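Local coordinates for protein rhamnogalacturonan endolyase YesW (Bacillus subtilis, PDB 2ZUX) that cleaves the rhamnosyl-galacturonosyl bonds of type I rhamnogalacturonan in plant cell-wall pectin by endo-type elimination, needing calcium or manganese for activity, at residues 169-173 against 221-225; 149-153 against 165-170. All coordinates share one frame; numbering follows the deposited sequence.

Contact 1 (169-173 against 221-225). With RAM (alpha-L-rhamnopyranose), chain O.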
ATOM      1  N   GLY A 169      -0.309 -12.657 -19.425  1.00 10.70           N
ATOM      2  CA  GLY A 169      -0.112 -13.060 -20.814  1.00 10.69           C
ATOM      3  C   GLY A 169       0.640 -12.041 -21.648  1.00 11.22           C
ATOM      4  O   GLY A 169       1.036 -10.971 -21.170  1.00 10.82           O
ATOM      5  N   LYS A 170       0.837 -12.380 -22.920  1.00 10.99           N
ATOM      6  CA  LYS A 170       1.711 -11.614 -23.809  1.00 11.57           C
ATOM      7  C   LYS A 170       1.233 -10.195 -24.107  1.00 11.09           C
ATOM      8  O   LYS A 170       2.029  -9.369 -24.561  1.00 11.28           O
ATOM      9  CB  LYS A 170       1.907 -12.367 -25.127  1.00 11.88           C
ATOM     10  CG  LYS A 170       0.631 -12.510 -25.950  1.00 12.75           C
ATOM     11  CD  LYS A 170       0.866 -13.200 -27.289  1.00 13.62           C
ATOM     12  CE  LYS A 170       1.401 -14.616 -27.130  1.00 14.86           C
ATOM     13  NZ  LYS A 170       0.406 -15.527 -26.502  1.00 15.01           N
ATOM     14  N   ASN A 171      -0.047  -9.911 -23.873  1.00 10.82           N
ATOM     15  CA  ASN A 171      -0.593  -8.596 -24.202  1.00 10.73           C
ATOM     16  C   ASN A 171      -0.608  -7.618 -23.029  1.00 10.42           C
ATOM     17  O   ASN A 171      -1.171  -6.535 -23.138  1.00 10.72           O
ATOM     18  CB  ASN A 171      -1.957  -8.711 -24.873  1.00 11.17           C
ATOM     19  CG  ASN A 171      -1.888  -9.465 -26.181  1.00 10.67           C
ATOM     20  OD1 ASN A 171      -2.637 -10.423 -26.398  1.00 13.96           O
ATOM     21  ND2 ASN A 171      -0.972  -9.064 -27.051  1.00  9.80           N
ATOM     22  N   ILE A 172       0.048  -7.996 -21.936  1.00  9.94           N
ATOM     23  CA  ILE A 172       0.256  -7.094 -20.812  1.00 10.30           C
ATOM     24  C   ILE A 172       1.758  -7.002 -20.569  1.00 10.14           C
ATOM     25  O   ILE A 172       2.384  -7.964 -20.098  1.00 10.91           O
ATOM     26  CB  ILE A 172      -0.479  -7.588 -19.529  1.00 10.24           C
ATOM     27  CG1 ILE A 172      -2.010  -7.561 -19.711  1.00 10.82           C
ATOM     28  CG2 ILE A 172      -0.047  -6.764 -18.307  1.00 10.80           C
ATOM     29  CD1 ILE A 172      -2.636  -6.178 -19.946  1.00 11.64           C
ATOM     30  N   ARG A 173       2.336  -5.847 -20.891  1.00 10.24           N
ATOM     31  CA  ARG A 173       3.774  -5.647 -20.731  1.00 10.12           C
ATOM     32  C   ARG A 173       4.163  -5.598 -19.250  1.00  9.98           C
ATOM     33  O   ARG A 173       3.397  -5.112 -18.420  1.00 10.24           O
ATOM     34  CB  ARG A 173       4.196  -4.351 -21.427  1.00 10.25           C
ATOM     35  CG  ARG A 173       5.660  -4.292 -21.802  1.00 10.50           C
ATOM     36  CD  ARG A 173       6.019  -2.934 -22.349  1.00 10.50           C
ATOM     37  NE  ARG A 173       7.283  -2.984 -23.075  1.00 11.04           N
ATOM     38  CZ  ARG A 173       8.179  -2.004 -23.103  1.00 11.22           C
ATOM     39  NH1 ARG A 173       7.974  -0.865 -22.442  1.00 12.29           N
ATOM     40  NH2 ARG A 173       9.294  -2.173 -23.800  1.00 11.81           N
ATOM     41  N   GLN A 221       8.515  -3.180 -30.827  1.00 14.91           N
ATOM     42  CA  GLN A 221       9.125  -2.549 -29.651  1.00 14.66           C
ATOM     43  C   GLN A 221       8.871  -3.371 -28.380  1.00 13.83           C
ATOM     44  O   GLN A 221       9.309  -2.976 -27.303  1.00 13.36           O
ATOM     45  CB  GLN A 221       8.550  -1.147 -29.402  1.00 15.08           C
ATOM     46  CG  GLN A 221       8.694  -0.095 -30.495  1.00 14.90           C
ATOM     47  CD  GLN A 221       7.890   1.141 -30.140  1.00 15.07           C
ATOM     48  OE1 GLN A 221       6.718   1.262 -30.499  1.00 15.38           O
ATOM     49  NE2 GLN A 221       8.500   2.039 -29.380  1.00 14.87           N
ATOM     50  N   GLY A 222       8.142  -4.480 -28.491  1.00 13.31           N
ATOM     51  CA  GLY A 222       7.722  -5.244 -27.310  1.00 13.21           C
ATOM     52  C   GLY A 222       6.682  -4.518 -26.475  1.00 12.54           C
ATOM     53  O   GLY A 222       6.514  -4.813 -25.286  1.00 12.62           O
ATOM     54  N   ARG A 223       5.987  -3.563 -27.091  1.00 11.99           N
ATOM     55  CA  ARG A 223       4.930  -2.815 -26.426  1.00 12.00           C
ATOM     56  C   ARG A 223       3.601  -3.274 -26.986  1.00 12.39           C
ATOM     57  O   ARG A 223       3.537  -3.807 -28.098  1.00 13.19           O
ATOM     58  CB  ARG A 223       5.106  -1.321 -26.682  1.00 11.98           C
ATOM     59  CG  ARG A 223       6.402  -0.743 -26.155  1.00 11.96           C
ATOM     60  CD  ARG A 223       6.595   0.648 -26.713  1.00 11.49           C
ATOM     61  NE  ARG A 223       7.871   1.232 -26.328  1.00 12.43           N
ATOM     62  CZ  ARG A 223       8.069   1.944 -25.223  1.00 12.11           C
ATOM     63  NH1 ARG A 223       7.068   2.160 -24.365  1.00 12.49           N
ATOM     64  NH2 ARG A 223       9.266   2.463 -24.976  1.00 13.35           N
ATOM     65  N   VAL A 224       2.535  -3.080 -26.223  1.00 11.98           N
ATOM     66  CA  VAL A 224       1.210  -3.476 -26.662  1.00 12.40           C
ATOM     67  C   VAL A 224       0.383  -2.214 -26.808  1.00 12.27           C
ATOM     68  O   VAL A 224      -0.186  -1.716 -25.835  1.00 11.92           O
ATOM     69  CB  VAL A 224       0.570  -4.499 -25.692  1.00 12.09           C
ATOM     70  CG1 VAL A 224      -0.787  -4.948 -26.216  1.00 12.76           C
ATOM     71  CG2 VAL A 224       1.500  -5.701 -25.505  1.00 12.71           C
ATOM     72  N   LEU A 225       0.358  -1.699 -28.035  1.00 12.05           N
ATOM     73  CA  LEU A 225      -0.178  -0.378 -28.332  1.00 12.46           C
ATOM     74  C   LEU A 225      -1.413  -0.431 -29.222  1.00 12.87           C
ATOM     75  O   LEU A 225      -1.849   0.591 -29.757  1.00 13.52           O
ATOM     76  CB  LEU A 225       0.916   0.479 -28.982  1.00 12.32           C
ATOM     77  CG  LEU A 225       2.210   0.684 -28.185  1.00 12.30           C
ATOM     78  CD1 LEU A 225       3.213   1.518 -28.985  1.00 12.55           C
ATOM     79  CD2 LEU A 225       1.950   1.325 -26.824  1.00 13.63           C
TER
HETATM   80  C1  RAM O 641       4.183 -16.012 -23.176  1.00 21.31           C
HETATM   81  C2  RAM O 641       4.093 -16.894 -24.420  1.00 22.98           C
HETATM   82  C3  RAM O 641       4.683 -16.164 -25.625  1.00 22.98           C
HETATM   83  C4  RAM O 641       6.075 -15.612 -25.316  1.00 22.12           C
HETATM   84  C5  RAM O 641       6.038 -14.751 -24.049  1.00 21.68           C
HETATM   85  C6  RAM O 641       7.421 -14.241 -23.654  1.00 21.91           C
HETATM   86  O1  RAM O 641       3.270 -14.939 -23.283  1.00 20.32           O
HETATM   87  O2  RAM O 641       4.803 -18.091 -24.181  1.00 24.86           O
HETATM   88  O3  RAM O 641       4.757 -17.042 -26.727  1.00 23.88           O
HETATM   89  O4  RAM O 641       6.555 -14.881 -26.427  1.00 20.54           O
HETATM   90  O5  RAM O 641       5.503 -15.519 -22.983  1.00 21.00           O

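Contact 2 (149-153 against 165-170). With RAM (alpha-L-rhamnopyranose), chain O.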
ATOM      1  N   GLY A 149       8.854 -10.713 -20.331  1.00 12.05           N
ATOM      2  CA  GLY A 149       8.188 -11.939 -19.919  1.00 11.79           C
ATOM      3  C   GLY A 149       6.809 -11.676 -19.332  1.00 11.73           C
ATOM      4  O   GLY A 149       6.476 -10.530 -18.982  1.00 11.59           O
ATOM      5  N   ASP A 150       6.008 -12.733 -19.220  1.00 11.66           N
ATOM      6  CA  ASP A 150       4.669 -12.654 -18.641  1.00 11.53           C
ATOM      7  C   ASP A 150       4.703 -12.140 -17.210  1.00 11.42           C
ATOM      8  O   ASP A 150       5.611 -12.469 -16.446  1.00 11.34           O
ATOM      9  CB  ASP A 150       4.013 -14.041 -18.614  1.00 11.73           C
ATOM     10  CG  ASP A 150       3.582 -14.539 -19.987  1.00 13.19           C
ATOM     11  OD1 ASP A 150       3.413 -13.725 -20.922  1.00 13.81           O
ATOM     12  OD2 ASP A 150       3.378 -15.771 -20.096  1.00 14.31           O
ATOM     13  N   VAL A 151       3.686 -11.361 -16.858  1.00 11.14           N
ATOM     14  CA  VAL A 151       3.462 -10.952 -15.475  1.00 11.36           C
ATOM     15  C   VAL A 151       2.558 -11.994 -14.824  1.00 11.17           C
ATOM     16  O   VAL A 151       1.512 -12.352 -15.374  1.00 11.13           O
ATOM     17  CB  VAL A 151       2.802  -9.566 -15.414  1.00 11.22           C
ATOM     18  CG1 VAL A 151       2.569  -9.112 -13.961  1.00 11.53           C
ATOM     19  CG2 VAL A 151       3.644  -8.550 -16.165  1.00 11.74           C
ATOM     20  N   LEU A 152       2.989 -12.506 -13.677  1.00 11.00           N
ATOM     21  CA  LEU A 152       2.233 -13.516 -12.944  1.00 11.39           C
ATOM     22  C   LEU A 152       1.814 -12.945 -11.606  1.00 11.25           C
ATOM     23  O   LEU A 152       2.593 -12.237 -10.967  1.00 11.35           O
ATOM     24  CB  LEU A 152       3.094 -14.766 -12.731  1.00 11.73           C
ATOM     25  CG  LEU A 152       3.810 -15.272 -13.993  1.00 13.81           C
ATOM     26  CD1 LEU A 152       4.832 -16.312 -13.654  1.00 15.73           C
ATOM     27  CD2 LEU A 152       2.818 -15.822 -14.993  1.00 14.50           C
ATOM     28  N   ILE A 153       0.587 -13.256 -11.195  1.00 11.01           N
ATOM     29  CA  ILE A 153       0.044 -12.829  -9.907  1.00 11.32           C
ATOM     30  C   ILE A 153      -0.402 -14.082  -9.180  1.00 10.78           C
ATOM     31  O   ILE A 153      -1.204 -14.859  -9.714  1.00 10.89           O
ATOM     32  CB  ILE A 153      -1.208 -11.912 -10.065  1.00 11.17           C
ATOM     33  CG1 ILE A 153      -0.977 -10.759 -11.061  1.00 13.64           C
ATOM     34  CG2 ILE A 153      -1.712 -11.455  -8.688  1.00 11.86           C
ATOM     35  CD1 ILE A 153       0.043  -9.748 -10.624  1.00 14.55           C
ATOM     36  N   ARG A 165      -2.563 -18.981  -9.493  1.00 11.34           N
ATOM     37  CA  ARG A 165      -1.735 -18.089 -10.288  1.00 11.53           C
ATOM     38  C   ARG A 165      -2.548 -17.591 -11.470  1.00 11.56           C
ATOM     39  O   ARG A 165      -3.192 -18.383 -12.171  1.00 11.76           O
ATOM     40  CB  ARG A 165      -0.480 -18.811 -10.800  1.00 11.63           C
ATOM     41  CG  ARG A 165       0.318 -18.043 -11.877  1.00 11.77           C
ATOM     42  CD  ARG A 165       1.702 -18.637 -12.096  1.00 12.50           C
ATOM     43  NE  ARG A 165       2.439 -18.625 -10.835  1.00 12.65           N
ATOM     44  CZ  ARG A 165       3.475 -19.403 -10.538  1.00 13.60           C
ATOM     45  NH1 ARG A 165       3.964 -20.267 -11.428  1.00 15.01           N
ATOM     46  NH2 ARG A 165       4.036 -19.304  -9.343  1.00 14.03           N
ATOM     47  N   ILE A 166      -2.506 -16.278 -11.681  1.00 11.25           N
ATOM     48  CA  ILE A 166      -3.025 -15.643 -12.887  1.00 11.26           C
ATOM     49  C   ILE A 166      -1.831 -15.266 -13.752  1.00 11.12           C
ATOM     50  O   ILE A 166      -0.855 -14.696 -13.256  1.00 11.66           O
ATOM     51  CB  ILE A 166      -3.845 -14.374 -12.535  1.00 11.60           C
ATOM     52  CG1 ILE A 166      -5.137 -14.766 -11.818  1.00 11.14           C
ATOM     53  CG2 ILE A 166      -4.136 -13.506 -13.786  1.00 11.76           C
ATOM     54  CD1 ILE A 166      -5.909 -13.593 -11.252  1.00 11.96           C
ATOM     55  N   ASN A 167      -1.898 -15.602 -15.037  1.00 10.70           N
ATOM     56  CA  ASN A 167      -0.870 -15.204 -15.981  1.00 10.98           C
ATOM     57  C   ASN A 167      -1.451 -14.131 -16.893  1.00 10.73           C
ATOM     58  O   ASN A 167      -2.348 -14.411 -17.689  1.00 10.87           O
ATOM     59  CB  ASN A 167      -0.393 -16.409 -16.801  1.00 11.31           C
ATOM     60  CG  ASN A 167       0.734 -16.049 -17.750  1.00 11.78           C
ATOM     61  OD1 ASN A 167       0.851 -14.900 -18.179  1.00 11.96           O
ATOM     62  ND2 ASN A 167       1.578 -17.018 -18.073  1.00 13.28           N
ATOM     63  N   LEU A 168      -0.959 -12.899 -16.777  1.00 10.43           N
ATOM     64  CA  LEU A 168      -1.576 -11.804 -17.529  1.00 10.46           C
ATOM     65  C   LEU A 168      -1.342 -11.914 -19.037  1.00 10.30           C
ATOM     66  O   LEU A 168      -2.100 -11.345 -19.821  1.00 10.65           O
ATOM     67  CB  LEU A 168      -1.141 -10.442 -16.980  1.00 10.88           C
ATOM     68  CG  LEU A 168      -1.828 -10.102 -15.651  1.00 12.00           C
ATOM     69  CD1 LEU A 168      -1.062  -9.042 -14.912  1.00 13.92           C
ATOM     70  CD2 LEU A 168      -3.268  -9.646 -15.871  1.00 14.21           C
ATOM     71  N   GLY A 169      -0.309 -12.657 -19.425  1.00 10.70           N
ATOM     72  CA  GLY A 169      -0.112 -13.060 -20.814  1.00 10.69           C
ATOM     73  C   GLY A 169       0.640 -12.041 -21.648  1.00 11.22           C
ATOM     74  O   GLY A 169       1.036 -10.971 -21.170  1.00 10.82           O
ATOM     75  N   LYS A 170       0.837 -12.380 -22.920  1.00 10.99           N
ATOM     76  CA  LYS A 170       1.711 -11.614 -23.809  1.00 11.57           C
ATOM     77  C   LYS A 170       1.233 -10.195 -24.107  1.00 11.09           C
ATOM     78  O   LYS A 170       2.029  -9.369 -24.561  1.00 11.28           O
ATOM     79  CB  LYS A 170       1.907 -12.367 -25.127  1.00 11.88           C
ATOM     80  CG  LYS A 170       0.631 -12.510 -25.950  1.00 12.75           C
ATOM     81  CD  LYS A 170       0.866 -13.200 -27.289  1.00 13.62           C
ATOM     82  CE  LYS A 170       1.401 -14.616 -27.130  1.00 14.86           C
ATOM     83  NZ  LYS A 170       0.406 -15.527 -26.502  1.00 15.01           N
TER
HETATM   84  C1  RAM O 641       4.183 -16.012 -23.176  1.00 21.31           C
HETATM   85  C2  RAM O 641       4.093 -16.894 -24.420  1.00 22.98           C
HETATM   86  C3  RAM O 641       4.683 -16.164 -25.625  1.00 22.98           C
HETATM   87  C4  RAM O 641       6.075 -15.612 -25.316  1.00 22.12           C
HETATM   88  C5  RAM O 641       6.038 -14.751 -24.049  1.00 21.68           C
HETATM   89  C6  RAM O 641       7.421 -14.241 -23.654  1.00 21.91           C
HETATM   90  O1  RAM O 641       3.270 -14.939 -23.283  1.00 20.32           O
HETATM   91  O2  RAM O 641       4.803 -18.091 -24.181  1.00 24.86           O
HETATM   92  O3  RAM O 641       4.757 -17.042 -26.727  1.00 23.88           O
HETATM   93  O4  RAM O 641       6.555 -14.881 -26.427  1.00 20.54           O
HETATM   94  O5  RAM O 641       5.503 -15.519 -22.983  1.00 21.00           O
HETATM   95  O   HOH W   1       1.870 -10.273 -18.679  1.00 10.54           O

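Contact 1 (169-173 against 221-225)
K170 and N171 meet V224 through their backbone oxygens, on a type I beta turn from G169 to I172. The turn is closed by I172 N to G169 O at 3.2 Å. It lies in a loop joining two sheets of the beta-propeller; 221-225 belongs to a long loop between strands 193-198 and 230-235. K170 O faces V224 CG2 at 3.8 Å. The K170 chain bends at chi3 (61°), setting CE 3.9 Å from C3 of the sugar; chi4 then turns NZ. N171 O sits against both methyls of V224, with CG1 at 3.5 Å. R173 stretches out to the other segment, CG anti to the backbone N (chi1 -157°). R173 NE gives a bent hydrogen bond of 3.0 Å to G222 O, approaching from above the carbonyl plane. G146 O, Q144 O and Y178 OH take its terminal nitrogens. A leucine in place of R173 would probably leave the G222, G146 and Q144 carbonyls and the Y178 hydroxyl without this donor. R223 is anchored separately by D145 and N142 O. The two guanidinium planes are 33° apart, and R223 CG lies over the centre of the R173 guanidinium, 3.8 Å from CZ.

Contact 2 (149-153 against 165-170)
D150 and N167 pair beside the bound rhamnose. Sugar O1 donates to D150 OD1 at 2.7 Å, while N167 ND2 donates to D150 OD2 at 3.0 Å. The two side chains cross at about a right angle, with the carboxylate and amide planes 72° apart. ND2 lies above the carboxylate plane, OD2 in the amide plane. Engaging both oxygens restrains the carboxylate from turning. N167 has CG anti to the backbone N (chi1 -177°), which places the amide beside D150; its OD1 accepts a weak bond from G169 N. L152 CD2 packs on the same amide, 3.5 Å from N167 CG. R218 also binds the sugar. Behind this shell lie parts of the antiparallel beta hairpin of strands 152-156 and 162-167, at the edge of a propeller sheet. I153 and I166 are a hydrogen-bonded pair: I166 N to I153 O is 2.8 Å, I153 N to I166 O 2.9 Å. L152 and N167 are the adjacent non-hydrogen-bonded pair. L168 N then reaches V151 O almost straight, at 168°. A water accepts from V151 N and donates to G169 O. V151 CG1 meets L168 CD1 at 3.8 Å; V151 also touches K133, and L168 touches M196.

Contacts 1 and 2 are both mainly buried and share G169 and K170, so the chain leaves the hairpin of contact 2 directly into the turn of contact 1. Their centres are about 11 Å apart, and V151 CG2 packs against the backbone oxygens of I172 and R173. Contact 2 is strand pairing that runs on into loop ends beside the sugar, with regular backbone bonds and an apolar side toward strand 193-198. Contact 1 joins two loops, buries less surface, and relies on one arginine bond plus a valine. Both reach the same rhamnose through the shared K170 side chain; contact 2 adds the hydrogen bond of D150.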